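Local atomic coordinates of transcriptional anti-antiactivator ExsC (Pseudomonas aeruginosa, PDB entry 3KXY), a protein that binds and inhibits the antiactivator ExsD, thereby permitting ExsA-mediated transcription of the type III secretion system. Residues J[52-57]-J[97-102]. The protein carries 2 engineered substitutions. Sequence-based numbering, arbitrary orientation.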
ATOM      1  N   LEU J  52      -7.474  -4.013   8.078  1.00 77.80           N
ATOM      2  CA  LEU J  52      -6.406  -4.683   8.811  1.00 73.68           C
ATOM      3  C   LEU J  52      -5.082  -4.583   8.063  1.00 73.60           C
ATOM      4  O   LEU J  52      -4.990  -4.968   6.897  1.00 77.58           O
ATOM      5  CB  LEU J  52      -6.760  -6.153   9.044  1.00 65.98           C
ATOM      6  CG  LEU J  52      -5.752  -6.973   9.851  1.00 57.66           C
ATOM      7  CD1 LEU J  52      -5.690  -6.479  11.289  1.00 51.08           C
ATOM      8  CD2 LEU J  52      -6.109  -8.449   9.806  1.00 54.93           C
ATOM      9  N   LEU J  53      -4.060  -4.066   8.737  1.00 69.79           N
ATOM     10  CA  LEU J  53      -2.740  -3.934   8.134  1.00 75.20           C
ATOM     11  C   LEU J  53      -1.849  -5.107   8.521  1.00 75.35           C
ATOM     12  O   LEU J  53      -1.988  -5.670   9.606  1.00 75.44           O
ATOM     13  CB  LEU J  53      -2.078  -2.620   8.556  1.00 81.46           C
ATOM     14  CG  LEU J  53      -2.857  -1.330   8.300  1.00 85.54           C
ATOM     15  CD1 LEU J  53      -2.020  -0.124   8.696  1.00 86.28           C
ATOM     16  CD2 LEU J  53      -3.288  -1.234   6.845  1.00 83.92           C
ATOM     17  N   LEU J  54      -0.936  -5.470   7.627  1.00 73.37           N
ATOM     18  CA  LEU J  54      -0.018  -6.573   7.874  1.00 72.67           C
ATOM     19  C   LEU J  54       1.408  -6.177   7.510  1.00 78.31           C
ATOM     20  O   LEU J  54       1.743  -6.043   6.333  1.00 78.08           O
ATOM     21  CB  LEU J  54      -0.435  -7.810   7.074  1.00 72.11           C
ATOM     22  CG  LEU J  54      -1.883  -8.292   7.207  1.00 68.72           C
ATOM     23  CD1 LEU J  54      -2.136  -9.472   6.286  1.00 69.76           C
ATOM     24  CD2 LEU J  54      -2.202  -8.660   8.641  1.00 69.71           C
ATOM     25  N   GLU J  55       2.246  -5.985   8.525  1.00 84.54           N
ATOM     26  CA  GLU J  55       3.652  -5.674   8.305  1.00 88.54           C
ATOM     27  C   GLU J  55       4.491  -6.946   8.352  1.00 89.05           C
ATOM     28  O   GLU J  55       4.218  -7.851   9.141  1.00 88.25           O
ATOM     29  CB  GLU J  55       4.157  -4.673   9.346  1.00 94.56           C
ATOM     30  CG  GLU J  55       3.516  -3.297   9.253  1.00101.63           C
ATOM     31  CD  GLU J  55       4.073  -2.326  10.276  1.00108.33           C
ATOM     32  OE1 GLU J  55       4.922  -2.742  11.093  1.00106.84           O
ATOM     33  OE2 GLU J  55       3.661  -1.146  10.263  1.00111.81           O
ATOM     34  N   ALA J  56       5.514  -7.010   7.506  1.00 89.15           N
ATOM     35  CA  ALA J  56       6.384  -8.177   7.451  1.00 87.16           C
ATOM     36  C   ALA J  56       7.845  -7.773   7.299  1.00 89.96           C
ATOM     37  O   ALA J  56       8.218  -7.119   6.327  1.00 92.62           O
ATOM     38  CB  ALA J  56       5.966  -9.093   6.313  1.00 84.10           C
ATOM     39  N   ASP J  57       8.667  -8.165   8.267  1.00 89.55           N
ATOM     40  CA  ASP J  57      10.100  -7.899   8.205  1.00 91.55           C
ATOM     41  C   ASP J  57      10.771  -8.833   7.204  1.00 86.44           C
ATOM     42  O   ASP J  57      10.683 -10.056   7.326  1.00 85.16           O
ATOM     43  CB  ASP J  57      10.743  -8.055   9.587  1.00 98.59           C
ATOM     44  CG  ASP J  57      10.266  -7.006  10.576  1.00104.53           C
ATOM     45  OD1 ASP J  57       9.460  -6.136  10.185  1.00107.06           O
ATOM     46  OD2 ASP J  57      10.702  -7.051  11.747  1.00105.69           O
ATOM     47  N   LEU J  97       7.357  -5.626   3.834  1.00 76.67           N
ATOM     48  CA  LEU J  97       6.267  -5.729   2.874  1.00 72.80           C
ATOM     49  C   LEU J  97       4.956  -5.432   3.587  1.00 69.57           C
ATOM     50  O   LEU J  97       4.762  -5.839   4.731  1.00 70.59           O
ATOM     51  CB  LEU J  97       6.217  -7.126   2.251  1.00 70.05           C
ATOM     52  CG  LEU J  97       7.249  -7.447   1.170  1.00 69.71           C
ATOM     53  CD1 LEU J  97       7.118  -8.894   0.723  1.00 67.93           C
ATOM     54  CD2 LEU J  97       7.085  -6.505  -0.010  1.00 70.72           C
ATOM     55  N   TYR J  98       4.058  -4.720   2.915  1.00 67.23           N
ATOM     56  CA  TYR J  98       2.779  -4.372   3.519  1.00 66.34           C
ATOM     57  C   TYR J  98       1.603  -4.938   2.731  1.00 71.89           C
ATOM     58  O   TYR J  98       1.570  -4.874   1.503  1.00 75.45           O
ATOM     59  CB  TYR J  98       2.640  -2.854   3.658  1.00 66.89           C
ATOM     60  CG  TYR J  98       3.827  -2.190   4.316  1.00 69.13           C
ATOM     61  CD1 TYR J  98       4.135  -2.432   5.649  1.00 67.70           C
ATOM     62  CD2 TYR J  98       4.636  -1.314   3.605  1.00 73.24           C
ATOM     63  CE1 TYR J  98       5.221  -1.825   6.251  1.00 66.22           C
ATOM     64  CE2 TYR J  98       5.721  -0.702   4.200  1.00 74.88           C
ATOM     65  CZ  TYR J  98       6.011  -0.962   5.521  1.00 70.29           C
ATOM     66  OH  TYR J  98       7.093  -0.352   6.110  1.00 72.11           O
ATOM     67  N   ALA J  99       0.641  -5.497   3.458  1.00 72.97           N
ATOM     68  CA  ALA J  99      -0.589  -6.001   2.866  1.00 74.71           C
ATOM     69  C   ALA J  99      -1.764  -5.555   3.724  1.00 75.89           C
ATOM     70  O   ALA J  99      -1.648  -5.467   4.944  1.00 78.27           O
ATOM     71  CB  ALA J  99      -0.550  -7.513   2.770  1.00 76.24           C
ATOM     72  N   GLN J 100      -2.893  -5.269   3.087  1.00 75.95           N
ATOM     73  CA  GLN J 100      -4.066  -4.814   3.821  1.00 76.09           C
ATOM     74  C   GLN J 100      -5.315  -5.607   3.454  1.00 71.72           C
ATOM     75  O   GLN J 100      -5.418  -6.155   2.357  1.00 63.71           O
ATOM     76  CB  GLN J 100      -4.299  -3.318   3.599  1.00 79.94           C
ATOM     77  CG  GLN J 100      -4.586  -2.936   2.159  1.00 87.37           C
ATOM     78  CD  GLN J 100      -4.801  -1.445   1.989  1.00 95.66           C
ATOM     79  OE1 GLN J 100      -4.434  -0.651   2.855  1.00 97.14           O
ATOM     80  NE2 GLN J 100      -5.398  -1.058   0.868  1.00 98.26           N
ATOM     81  N   ILE J 101      -6.255  -5.667   4.391  1.00 74.31           N
ATOM     82  CA  ILE J 101      -7.516  -6.364   4.178  1.00 75.28           C
ATOM     83  C   ILE J 101      -8.679  -5.479   4.607  1.00 79.44           C
ATOM     84  O   ILE J 101      -8.777  -5.095   5.772  1.00 81.00           O
ATOM     85  CB  ILE J 101      -7.578  -7.676   4.979  1.00 73.52           C
ATOM     86  CG1 ILE J 101      -6.362  -8.552   4.671  1.00 70.53           C
ATOM     87  CG2 ILE J 101      -8.868  -8.422   4.680  1.00 76.11           C
ATOM     88  CD1 ILE J 101      -6.317  -9.832   5.471  1.00 69.48           C
ATOM     89  N   LEU J 102      -9.555  -5.155   3.662  1.00 80.49           N
ATOM     90  CA  LEU J 102     -10.734  -4.353   3.965  1.00 81.70           C
ATOM     91  C   LEU J 102     -11.673  -5.123   4.884  1.00 80.27           C
ATOM     92  O   LEU J 102     -11.848  -6.331   4.732  1.00 85.39           O
ATOM     93  CB  LEU J 102     -11.461  -3.965   2.678  1.00 86.49           C
ATOM     94  CG  LEU J 102     -10.656  -3.147   1.667  1.00 90.98           C
ATOM     95  CD1 LEU J 102     -11.497  -2.842   0.438  1.00 95.07           C
ATOM     96  CD2 LEU J 102     -10.145  -1.865   2.306  1.00 91.03           C
TER
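Glu55 and Tyr98 form a non-hydrogen-bonded pair of antiparallel strands 52-57 and 97-102, and their side chains cross on one face of the sheet. Glu55 CG lies in the plane of the Tyr98 ring, at its edge, 3.8 Å from Tyr98 CE1; the carboxylate plane is turned 66° from the ring. Tyr98 CG stands anti to its own carbonyl carbon (chi1 -50°), which brings the ring across to Glu55, while its hydroxyl is hydrogen-bonded to Gln96. On the same face Leu53 and Gln100 run side by side, with Leu53 CD2 4.0 Å from Gln100 CB. Tyr98 and Leu53 also meet His80 of a second subunit there.

On the other face the side chains of both strands are apolar. Leu54 CB sits 4.3 Å from Ala99 CB, and Leu54 CD1 reaches diagonally to Ile101 CD1, also at 4.3 Å.

Paired backbone bonds join Leu52 with Ile101, Leu54 with Ala99 and Ala56 with Leu97; those from Leu54 N to Ala99 O and from Ala56 N to Leu97 O are weak, the first bent to 129°. The pairing joins the middle strand, 51-60, to its neighbour 94-102 in a five-stranded antiparallel sheet. Helix 108-128 packs on the face of Leu54, Ala56, Leu97 and Ile101, giving the sheet-and-helix fold of the CesT family of type III secretion chaperones, to which ExsC belongs.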